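Local coordinates for viral protein F93 (Sulfolobus turreted icosahedral virus, PDB 2CO5) that probably binds DNA through a winged-helix fold and forms dimers whose two copies can be joined by an interchain disulfide bond, at residues 5-10 against 82-87; 12-17 against 45-50; 58-63 against 69-74. One frame throughout, in Å; residues are numbered along the deposited sequence.

Contact 1. Residues 5-10 against 82-87; sequences KYMRIN and EELHEF
A Met-aromatic contact between M7 and F87 fixes the N-terminal segment 5-10 against the long C-terminal helix 75-92. The thioether of M7 lies over the middle of the phenyl ring, with SD 3.6 Å from the centroid of F87 and 8° off the ring normal. CG of M7 stands over the same face, 4.2 Å from the F87 centroid, and makes a CH-pi contact. Beyond CG the methionine is extended (chi2 -179°, chi3 176°), which draws the chain across the ring, from CB near CE2 at one end to the methyl CE near CD1 and CG at the other. With CG anti to the backbone N, the F87 ring is carried out toward segment 5-10. One turn earlier, L84 reaches the backbone at Y6 and M7. Its CD2 packs 3.7 Å from CG of M7 and approaches the carbonyl O of Y6 to 3.2 Å, while its CD1 touches CB of Y6 at 4.1 Å.

The same carbonyl closes an inverse gamma turn centred on M7, accepting the N-H of R8 (R8 N to Y6 O, 2.8 Å), and R8 then serves as N-cap of helix 9-20, the first helix of the winged-helix fold. The contact therefore joins the approach to that first helix to the helix that follows the wing, and it rests on van der Waals and sulfur-aromatic packing. The end of Y6 leads away from 82-87, although the side chain still touches E80 on the same helix; its hydroxyl is hydrogen-bonded to D57, K5 CG lies over one face of its ring, and Y11 meets it edge-to-face. M1 and I3 add to the packing round F87. The second subunit comes close as well: its I40 packs on F87, and its M7 on R8.

Contact 2. Residues 12-17 against 45-50; sequences YIILKV and GVLYPL
I14 meets L47 and L50 through the end of its longer branch. The methyl CD1 of I14 lies 3.9 Å from CD1 of L47 and equally 3.9 Å from CB of L50, and the two leucine atoms approach it from directions about 88° apart. The branch enters between these side chains, which stand on successive turns of the facing helix. One atom back toward the backbone, CG1 of I14 is 4.1 Å from CD1 of L47, and CD1 of L50 is the same distance from CD1 of I14. The reach comes from the torsions of I14: CG1 is anti to the carbonyl carbon (chi1 -71°) and the chain continues extended to CD1 (chi2 170°). L47 starts off to one side, and its end bends in to supply the touching methyl; L50 leaves its backbone toward 12-17, so its CB is already in contact.

In the winged-helix fold these are the first and third helices, 9-20 and 44-56, the latter in the place of the recognition helix of a helix-turn-helix and so probably the one that meets DNA. The backbones stand well apart, 8.7 Å between CA of I14 and CA of L50, bridged by side chains alone. Helix 44-56 is kinked at P49, whose ring nitrogen makes no bond to the preceding turn.

A second shell surrounds the two leucines. L50 also packs on N10 and Y11, one turn earlier on helix 9-20, and L47 touches I42 in the loop leading into its own helix. Neighbouring side chains of helix 9-20 face other parts of the domain: I13 and V17 pack on helix 30-38 through I34 and L30, and L15 lies against F81 and L84 of helix 75-92.

Contact 3. Residues 58-63 against 69-74; sequences KILREE and KVLFLT
R61 and F72 form a hydrogen-bonded pair at the middle of an antiparallel ladder, with R61 N to F72 O and F72 N to R61 O both 2.7 Å. E63 and V70 make the next such pair, closed by a nearly straight bond from V70 N to E63 O of 2.9 Å. L60 with L73 and E62 with L71 are the non-hydrogen-bonded pairs between and beside them. The N-to-C directions of 60-63 and 70-73 differ by 150°. Beyond L60 the pairing goes on to T74, whose N donates to I59 O, while OG1 lies 2.7 Å from K58 O and also accepts G77 N, capping helix 75-92.

On one face the guanidinium of R61 lies flat on F72, planes 7° apart and centres 4.4 Å apart, displaced toward CB and CG of the phenylalanine. A bend at chi3 (98°) turns the group over the ring; E63 OE2 stands at the guanidinium edge in a long salt bridge, and E63 CB packs obliquely against CE1 of F72. The face with L60, L71 and L73 is mainly apolar: L60 CD2 meets L73 CD1 at 3.7 Å, and L60, L71 and E62 rest on I55 of helix 44-56. Next to them the E62 carboxylate runs beside CD of K69, but its OE2 forms a salt bridge with K27.

Strand 70-73 also bonds to strand 24-26, placing it centrally in the three-stranded sheet. The hairpin 60-73, with its leucines on the helix side and R61, E63, F72 and V70 on the other, is the wing of a winged-helix domain.

From the N terminus, segment 5-10 leads into helix 9-20 and meets 82-87 near the other end of the chain, so contact 1 closes a loop that takes in nearly the whole domain. Inside it, contact 2 joins helix 9-20 to helix 44-56 across the intervening strand 24-26 and helix 30-38. Contact 3 follows in series, pairing the two strands of the wing; none of the loops cross. The three also touch: Y12 probably hydrogen-bonds H85 and packs on L84, and L15 reaches I59 and L73 near the base of the hairpin. Y6 packs on I59 too. Helix 9-20 thus links the C-terminal helix, helix 44-56 and the sheet.

Contact 1. Residues 5-10 against 82-87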
loop_
_atom_site.group_PDB
_atom_site.type_symbol
_atom_site.label_atom_id
_atom_site.label_comp_id
_atom_site.label_asym_id
_atom_site.label_seq_id
_atom_site.Cartn_x
_atom_site.Cartn_y
_atom_site.Cartn_z
ATOM N N LYS B 5 -1.507 -1.403 -9.908
ATOM C CA LYS B 5 -0.913 -0.055 -9.826
ATOM C C LYS B 5 -1.477 0.872 -8.753
ATOM O O LYS B 5 -0.745 1.692 -8.201
ATOM C CB LYS B 5 -0.961 0.653 -11.192
ATOM C CG LYS B 5 -2.350 1.041 -11.690
ATOM C CD LYS B 5 -2.290 1.654 -13.088
ATOM C CE LYS B 5 -3.659 1.643 -13.759
ATOM N NZ LYS B 5 -3.660 2.293 -15.100
ATOM N N TYR B 6 -2.762 0.754 -8.449
ATOM C CA TYR B 6 -3.355 1.640 -7.447
ATOM C C TYR B 6 -3.201 1.136 -6.003
ATOM O O TYR B 6 -3.680 1.785 -5.064
ATOM C CB TYR B 6 -4.811 1.944 -7.790
ATOM C CG TYR B 6 -4.987 2.745 -9.076
ATOM C CD1 TYR B 6 -5.958 2.393 -10.009
ATOM C CD2 TYR B 6 -4.182 3.856 -9.357
ATOM C CE1 TYR B 6 -6.130 3.127 -11.191
ATOM C CE2 TYR B 6 -4.343 4.599 -10.536
ATOM C CZ TYR B 6 -5.321 4.228 -11.449
ATOM O OH TYR B 6 -5.481 4.945 -12.620
ATOM N N MET B 7 -2.491 0.018 -5.818
ATOM C CA MET B 7 -2.251 -0.531 -4.484
ATOM C C MET B 7 -1.094 0.206 -3.830
ATOM O O MET B 7 -0.034 -0.349 -3.560
ATOM C CB MET B 7 -2.035 -2.045 -4.539
ATOM C CG MET B 7 -3.275 -2.759 -5.061
ATOM S SD MET B 7 -3.179 -4.545 -5.158
ATOM C CE MET B 7 -4.846 -4.930 -5.700
ATOM N N ARG B 8 -1.336 1.489 -3.606
ATOM C CA ARG B 8 -0.427 2.395 -2.929
ATOM C C ARG B 8 -1.290 3.204 -1.973
ATOM O O ARG B 8 -2.424 3.561 -2.310
ATOM C CB ARG B 8 0.254 3.318 -3.940
ATOM C CG ARG B 8 1.095 2.574 -4.966
ATOM C CD ARG B 8 1.520 3.490 -6.100
ATOM N NE ARG B 8 2.429 4.551 -5.666
ATOM C CZ ARG B 8 2.831 5.567 -6.431
ATOM N NH1 ARG B 8 2.416 5.676 -7.688
ATOM N NH2 ARG B 8 3.654 6.483 -5.939
ATOM N N ILE B 9 -0.761 3.487 -0.790
ATOM C CA ILE B 9 -1.530 4.102 0.274
ATOM C C ILE B 9 -2.075 5.481 -0.139
ATOM O O ILE B 9 -3.183 5.842 0.230
ATOM C CB ILE B 9 -0.709 4.166 1.592
ATOM C CG1 ILE B 9 -1.645 4.148 2.804
ATOM C CG2 ILE B 9 0.237 5.372 1.612
ATOM C CD1 ILE B 9 -2.408 2.845 2.950
ATOM N N ASN B 10 -1.310 6.224 -0.936
ATOM C CA ASN B 10 -1.718 7.568 -1.324
ATOM C C ASN B 10 -2.913 7.562 -2.274
ATOM O O ASN B 10 -3.757 8.459 -2.210
ATOM C CB ASN B 10 -0.538 8.339 -1.917
ATOM C CG ASN B 10 0.399 8.889 -0.851
ATOM O OD1 ASN B 10 1.477 9.408 -1.157
ATOM N ND2 ASN B 10 -0.016 8.801 0.401
ATOM N N GLU B 82 -13.509 0.163 -3.625
ATOM C CA GLU B 82 -13.972 -1.029 -2.941
ATOM C C GLU B 82 -12.938 -2.140 -3.049
ATOM O O GLU B 82 -12.637 -2.815 -2.061
ATOM C CB GLU B 82 -15.326 -1.471 -3.498
ATOM C CG GLU B 82 -16.466 -0.532 -3.115
ATOM C CD GLU B 82 -17.788 -0.861 -3.807
ATOM O OE1 GLU B 82 -17.888 -1.930 -4.450
ATOM O OE2 GLU B 82 -18.724 -0.038 -3.707
ATOM N N GLU B 83 -12.377 -2.313 -4.243
ATOM C CA GLU B 83 -11.289 -3.269 -4.440
ATOM C C GLU B 83 -10.072 -2.948 -3.567
ATOM O O GLU B 83 -9.523 -3.835 -2.915
ATOM C CB GLU B 83 -10.868 -3.322 -5.908
ATOM C CG GLU B 83 -11.915 -3.923 -6.828
ATOM C CD GLU B 83 -11.391 -4.148 -8.233
ATOM O OE1 GLU B 83 -10.341 -4.818 -8.376
ATOM O OE2 GLU B 83 -12.033 -3.659 -9.193
ATOM N N LEU B 84 -9.656 -1.684 -3.558
ATOM C CA LEU B 84 -8.495 -1.270 -2.766
ATOM C C LEU B 84 -8.737 -1.416 -1.271
ATOM O O LEU B 84 -7.853 -1.844 -0.534
ATOM C CB LEU B 84 -8.120 0.180 -3.059
ATOM C CG LEU B 84 -7.316 0.470 -4.320
ATOM C CD1 LEU B 84 -7.043 1.967 -4.398
ATOM C CD2 LEU B 84 -6.013 -0.316 -4.323
ATOM N N HIS B 85 -9.933 -1.035 -0.836
ATOM C CA HIS B 85 -10.307 -1.128 0.562
ATOM C C HIS B 85 -10.254 -2.568 1.048
ATOM O O HIS B 85 -9.761 -2.845 2.147
ATOM C CB HIS B 85 -11.711 -0.562 0.787
ATOM C CG HIS B 85 -12.186 -0.697 2.197
ATOM N ND1 HIS B 85 -11.464 -0.219 3.269
ATOM C CD2 HIS B 85 -13.292 -1.278 2.716
ATOM C CE1 HIS B 85 -12.108 -0.493 4.389
ATOM N NE2 HIS B 85 -13.221 -1.135 4.081
ATOM N N GLU B 86 -10.775 -3.484 0.242
ATOM C CA GLU B 86 -10.751 -4.897 0.609
ATOM C C GLU B 86 -9.320 -5.417 0.624
ATOM O O GLU B 86 -8.944 -6.166 1.517
ATOM C CB GLU B 86 -11.617 -5.733 -0.335
ATOM C CG GLU B 86 -13.122 -5.475 -0.207
ATOM C CD GLU B 86 -13.652 -5.682 1.202
ATOM O OE1 GLU B 86 -13.415 -6.764 1.781
ATOM O OE2 GLU B 86 -14.311 -4.758 1.728
ATOM N N PHE B 87 -8.519 -5.002 -0.356
ATOM C CA PHE B 87 -7.118 -5.414 -0.417
ATOM C C PHE B 87 -6.352 -4.991 0.851
ATOM O O PHE B 87 -5.738 -5.829 1.523
ATOM C CB PHE B 87 -6.437 -4.845 -1.665
ATOM C CG PHE B 87 -4.941 -4.960 -1.628
ATOM C CD1 PHE B 87 -4.318 -6.165 -1.929
ATOM C CD2 PHE B 87 -4.157 -3.875 -1.260
ATOM C CE1 PHE B 87 -2.939 -6.282 -1.881
ATOM C CE2 PHE B 87 -2.781 -3.979 -1.212
ATOM C CZ PHE B 87 -2.168 -5.188 -1.523
#

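Contact 2. Residues 12-17 against 45-50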
loop_
_atom_site.group_PDB
_atom_site.type_symbol
_atom_site.label_atom_id
_atom_site.label_comp_id
_atom_site.label_asym_id
_atom_site.label_seq_id
_atom_site.Cartn_x
_atom_site.Cartn_y
_atom_site.Cartn_z
ATOM N N TYR B 12 -5.212 5.081 -2.201
ATOM C CA TYR B 12 -6.300 4.700 -1.303
ATOM C C TYR B 12 -6.797 5.914 -0.534
ATOM O O TYR B 12 -7.992 6.161 -0.451
ATOM C CB TYR B 12 -5.855 3.613 -0.321
ATOM C CG TYR B 12 -6.912 3.300 0.715
ATOM C CD1 TYR B 12 -8.013 2.508 0.392
ATOM C CD2 TYR B 12 -6.830 3.822 2.008
ATOM C CE1 TYR B 12 -8.996 2.230 1.330
ATOM C CE2 TYR B 12 -7.809 3.556 2.950
ATOM C CZ TYR B 12 -8.896 2.758 2.601
ATOM O OH TYR B 12 -9.870 2.475 3.522
ATOM N N ILE B 13 -5.865 6.679 0.013
ATOM C CA ILE B 13 -6.203 7.864 0.777
ATOM C C ILE B 13 -6.986 8.891 -0.048
ATOM O O ILE B 13 -7.977 9.438 0.430
ATOM C CB ILE B 13 -4.938 8.504 1.372
ATOM C CG1 ILE B 13 -4.444 7.661 2.545
ATOM C CG2 ILE B 13 -5.221 9.915 1.816
ATOM C CD1 ILE B 13 -3.044 7.984 2.977
ATOM N N ILE B 14 -6.553 9.143 -1.283
ATOM C CA ILE B 14 -7.261 10.066 -2.172
ATOM C C ILE B 14 -8.701 9.600 -2.415
ATOM O O ILE B 14 -9.642 10.381 -2.264
ATOM C CB ILE B 14 -6.546 10.228 -3.534
ATOM C CG1 ILE B 14 -5.248 11.037 -3.364
ATOM C CG2 ILE B 14 -7.469 10.910 -4.535
ATOM C CD1 ILE B 14 -4.354 11.049 -4.589
ATOM N N LEU B 15 -8.860 8.334 -2.792
ATOM C CA LEU B 15 -10.192 7.756 -3.045
ATOM C C LEU B 15 -11.079 7.747 -1.799
ATOM O O LEU B 15 -12.290 7.946 -1.890
ATOM C CB LEU B 15 -10.062 6.328 -3.601
ATOM C CG LEU B 15 -10.035 6.161 -5.127
ATOM C CD1 LEU B 15 -9.408 7.352 -5.806
ATOM C CD2 LEU B 15 -9.339 4.863 -5.539
ATOM N N LYS B 16 -10.474 7.502 -0.640
ATOM C CA LYS B 16 -11.219 7.446 0.614
ATOM C C LYS B 16 -11.763 8.824 0.987
ATOM O O LYS B 16 -12.883 8.933 1.493
ATOM C CB LYS B 16 -10.338 6.880 1.736
ATOM C CG LYS B 16 -11.009 6.754 3.121
ATOM C CD LYS B 16 -12.196 5.828 3.108
ATOM C CE LYS B 16 -12.780 5.647 4.510
ATOM N NZ LYS B 16 -14.123 5.005 4.462
ATOM N N VAL B 17 -10.968 9.865 0.739
ATOM C CA VAL B 17 -11.375 11.247 1.022
ATOM C C VAL B 17 -12.537 11.682 0.114
ATOM O O VAL B 17 -13.432 12.406 0.551
ATOM C CB VAL B 17 -10.176 12.229 0.921
ATOM C CG1 VAL B 17 -10.643 13.682 0.782
ATOM C CG2 VAL B 17 -9.281 12.080 2.138
ATOM N N GLY B 45 3.652 18.700 -5.587
ATOM C CA GLY B 45 4.379 18.042 -6.663
ATOM C C GLY B 45 4.177 16.537 -6.710
ATOM O O GLY B 45 4.452 15.919 -7.733
ATOM N N VAL B 46 3.711 15.950 -5.603
ATOM C CA VAL B 46 3.368 14.530 -5.552
ATOM C C VAL B 46 1.869 14.316 -5.725
ATOM O O VAL B 46 1.455 13.424 -6.457
ATOM C CB VAL B 46 3.825 13.879 -4.233
ATOM C CG1 VAL B 46 3.335 12.421 -4.138
ATOM C CG2 VAL B 46 5.343 13.941 -4.114
ATOM N N LEU B 47 1.060 15.143 -5.069
ATOM C CA LEU B 47 -0.386 14.941 -5.048
ATOM C C LEU B 47 -1.052 15.118 -6.400
ATOM O O LEU B 47 -1.794 14.247 -6.839
ATOM C CB LEU B 47 -1.044 15.903 -4.059
ATOM C CG LEU B 47 -2.554 15.747 -3.858
ATOM C CD1 LEU B 47 -2.873 14.407 -3.207
ATOM C CD2 LEU B 47 -3.086 16.900 -3.024
ATOM N N TYR B 48 -0.812 16.253 -7.053
ATOM C CA TYR B 48 -1.581 16.586 -8.250
ATOM C C TYR B 48 -1.297 15.676 -9.446
ATOM O O TYR B 48 -2.207 15.393 -10.216
ATOM C CB TYR B 48 -1.452 18.068 -8.597
ATOM C CG TYR B 48 -2.109 18.937 -7.544
ATOM C CD1 TYR B 48 -3.491 18.945 -7.391
ATOM C CD2 TYR B 48 -1.353 19.716 -6.677
ATOM C CE1 TYR B 48 -4.106 19.722 -6.413
ATOM C CE2 TYR B 48 -1.954 20.492 -5.697
ATOM C CZ TYR B 48 -3.333 20.496 -5.571
ATOM O OH TYR B 48 -3.936 21.271 -4.603
ATOM N N PRO B 49 -0.042 15.220 -9.618
ATOM C CA PRO B 49 0.204 14.142 -10.580
ATOM C C PRO B 49 -0.577 12.859 -10.318
ATOM O O PRO B 49 -1.028 12.229 -11.277
ATOM C CB PRO B 49 1.715 13.899 -10.452
ATOM C CG PRO B 49 2.240 15.202 -10.057
ATOM C CD PRO B 49 1.222 15.722 -9.061
ATOM N N LEU B 50 -0.727 12.470 -9.045
ATOM C CA LEU B 50 -1.567 11.313 -8.689
ATOM C C LEU B 50 -3.012 11.558 -9.101
ATOM O O LEU B 50 -3.663 10.683 -9.665
ATOM C CB LEU B 50 -1.509 11.009 -7.183
ATOM C CG LEU B 50 -0.174 10.538 -6.594
ATOM C CD1 LEU B 50 -0.301 10.356 -5.077
ATOM C CD2 LEU B 50 0.327 9.255 -7.254
#

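Contact 3. Residues 58-63 against 69-74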
loop_
_atom_site.group_PDB
_atom_site.type_symbol
_atom_site.label_atom_id
_atom_site.label_comp_id
_atom_site.label_asym_id
_atom_site.label_seq_id
_atom_site.Cartn_x
_atom_site.Cartn_y
_atom_site.Cartn_z
ATOM N N LYS B 58 -10.085 7.833 -15.710
ATOM C CA LYS B 58 -11.536 7.796 -15.478
ATOM C C LYS B 58 -11.941 7.225 -14.117
ATOM O O LYS B 58 -13.082 6.810 -13.940
ATOM C CB LYS B 58 -12.259 7.020 -16.593
ATOM C CG LYS B 58 -11.782 7.303 -18.020
ATOM C CD LYS B 58 -11.782 8.786 -18.349
ATOM C CE LYS B 58 -11.643 9.018 -19.847
ATOM N NZ LYS B 58 -11.325 10.435 -20.168
ATOM N N ILE B 59 -11.012 7.218 -13.165
ATOM C CA ILE B 59 -11.304 6.866 -11.772
ATOM C C ILE B 59 -11.967 8.071 -11.115
ATOM O O ILE B 59 -12.989 7.948 -10.436
ATOM C CB ILE B 59 -10.004 6.506 -10.992
ATOM C CG1 ILE B 59 -9.322 5.276 -11.604
ATOM C CG2 ILE B 59 -10.302 6.270 -9.512
ATOM C CD1 ILE B 59 -10.170 4.014 -11.594
ATOM N N LEU B 60 -11.362 9.235 -11.332
ATOM C CA LEU B 60 -11.964 10.515 -10.985
ATOM C C LEU B 60 -12.448 11.214 -12.249
ATOM O O LEU B 60 -12.013 10.890 -13.364
ATOM C CB LEU B 60 -10.951 11.421 -10.276
ATOM C CG LEU B 60 -10.476 11.009 -8.886
ATOM C CD1 LEU B 60 -9.492 12.045 -8.350
ATOM C CD2 LEU B 60 -11.657 10.849 -7.943
ATOM N N ARG B 61 -13.353 12.168 -12.053
ATOM C CA ARG B 61 -13.773 13.114 -13.085
ATOM C C ARG B 61 -13.558 14.525 -12.556
ATOM O O ARG B 61 -13.699 14.769 -11.356
ATOM C CB ARG B 61 -15.251 12.915 -13.442
ATOM C CG ARG B 61 -15.954 14.173 -13.990
ATOM C CD ARG B 61 -17.268 13.885 -14.701
ATOM N NE ARG B 61 -18.451 14.090 -13.861
ATOM C CZ ARG B 61 -18.976 13.184 -13.036
ATOM N NH1 ARG B 61 -18.425 11.979 -12.894
ATOM N NH2 ARG B 61 -20.079 13.485 -12.348
ATOM N N GLU B 62 -13.243 15.452 -13.458
ATOM C CA GLU B 62 -13.036 16.846 -13.097
ATOM C C GLU B 62 -13.968 17.733 -13.913
ATOM O O GLU B 62 -13.989 17.650 -15.137
ATOM C CB GLU B 62 -11.586 17.231 -13.360
ATOM C CG GLU B 62 -11.113 18.477 -12.635
ATOM C CD GLU B 62 -9.650 18.778 -12.920
ATOM O OE1 GLU B 62 -9.327 19.137 -14.075
ATOM O OE2 GLU B 62 -8.820 18.652 -11.991
ATOM N N GLU B 63 -14.754 18.561 -13.231
ATOM C CA GLU B 63 -15.556 19.582 -13.900
ATOM C C GLU B 63 -15.073 20.965 -13.497
ATOM O O GLU B 63 -14.848 21.242 -12.315
ATOM C CB GLU B 63 -17.048 19.443 -13.574
ATOM C CG GLU B 63 -17.758 18.329 -14.336
ATOM C CD GLU B 63 -19.275 18.466 -14.317
ATOM O OE1 GLU B 63 -19.789 19.565 -14.630
ATOM O OE2 GLU B 63 -19.959 17.471 -14.001
ATOM N N LYS B 69 -12.027 24.030 -9.521
ATOM C CA LYS B 69 -12.369 22.766 -10.167
ATOM C C LYS B 69 -12.976 21.814 -9.132
ATOM O O LYS B 69 -12.622 21.861 -7.954
ATOM C CB LYS B 69 -11.131 22.129 -10.806
ATOM C CG LYS B 69 -10.368 23.047 -11.764
ATOM C CD LYS B 69 -9.189 22.336 -12.405
ATOM C CE LYS B 69 -8.257 23.319 -13.098
ATOM N NZ LYS B 69 -7.101 22.642 -13.756
ATOM N N VAL B 70 -13.909 20.975 -9.574
ATOM C CA VAL B 70 -14.542 19.990 -8.703
ATOM C C VAL B 70 -14.160 18.588 -9.145
ATOM O O VAL B 70 -14.243 18.256 -10.330
ATOM C CB VAL B 70 -16.081 20.100 -8.712
ATOM C CG1 VAL B 70 -16.688 18.983 -7.861
ATOM C CG2 VAL B 70 -16.531 21.469 -8.211
ATOM N N LEU B 71 -13.732 17.775 -8.178
ATOM C CA LEU B 71 -13.446 16.366 -8.416
ATOM C C LEU B 71 -14.692 15.531 -8.125
ATOM O O LEU B 71 -15.433 15.807 -7.183
ATOM C CB LEU B 71 -12.271 15.887 -7.551
ATOM C CG LEU B 71 -10.897 16.482 -7.868
ATOM C CD1 LEU B 71 -9.848 15.979 -6.874
ATOM C CD2 LEU B 71 -10.484 16.163 -9.318
ATOM N N PHE B 72 -14.913 14.523 -8.963
ATOM C CA PHE B 72 -15.982 13.556 -8.785
ATOM C C PHE B 72 -15.394 12.156 -8.855
ATOM O O PHE B 72 -14.514 11.892 -9.679
ATOM C CB PHE B 72 -17.024 13.694 -9.886
ATOM C CG PHE B 72 -17.761 15.004 -9.870
ATOM C CD1 PHE B 72 -17.259 16.105 -10.551
ATOM C CD2 PHE B 72 -18.963 15.129 -9.192
ATOM C CE1 PHE B 72 -17.930 17.315 -10.543
ATOM C CE2 PHE B 72 -19.652 16.339 -9.188
ATOM C CZ PHE B 72 -19.122 17.434 -9.864
ATOM N N LEU B 73 -15.894 11.268 -7.997
ATOM C CA LEU B 73 -15.572 9.852 -8.065
ATOM C C LEU B 73 -16.575 9.168 -8.999
ATOM O O LEU B 73 -17.768 9.230 -8.779
ATOM C CB LEU B 73 -15.631 9.233 -6.659
ATOM C CG LEU B 73 -15.025 7.843 -6.467
ATOM C CD1 LEU B 73 -13.535 7.864 -6.734
ATOM C CD2 LEU B 73 -15.298 7.339 -5.064
ATOM N N THR B 74 -16.078 8.521 -10.045
ATOM C CA THR B 74 -16.922 7.818 -11.004
ATOM C C THR B 74 -17.322 6.440 -10.492
ATOM O O THR B 74 -16.803 5.970 -9.478
ATOM C CB THR B 74 -16.183 7.612 -12.342
ATOM O OG1 THR B 74 -15.067 6.724 -12.142
ATOM C CG2 THR B 74 -15.699 8.950 -12.901
#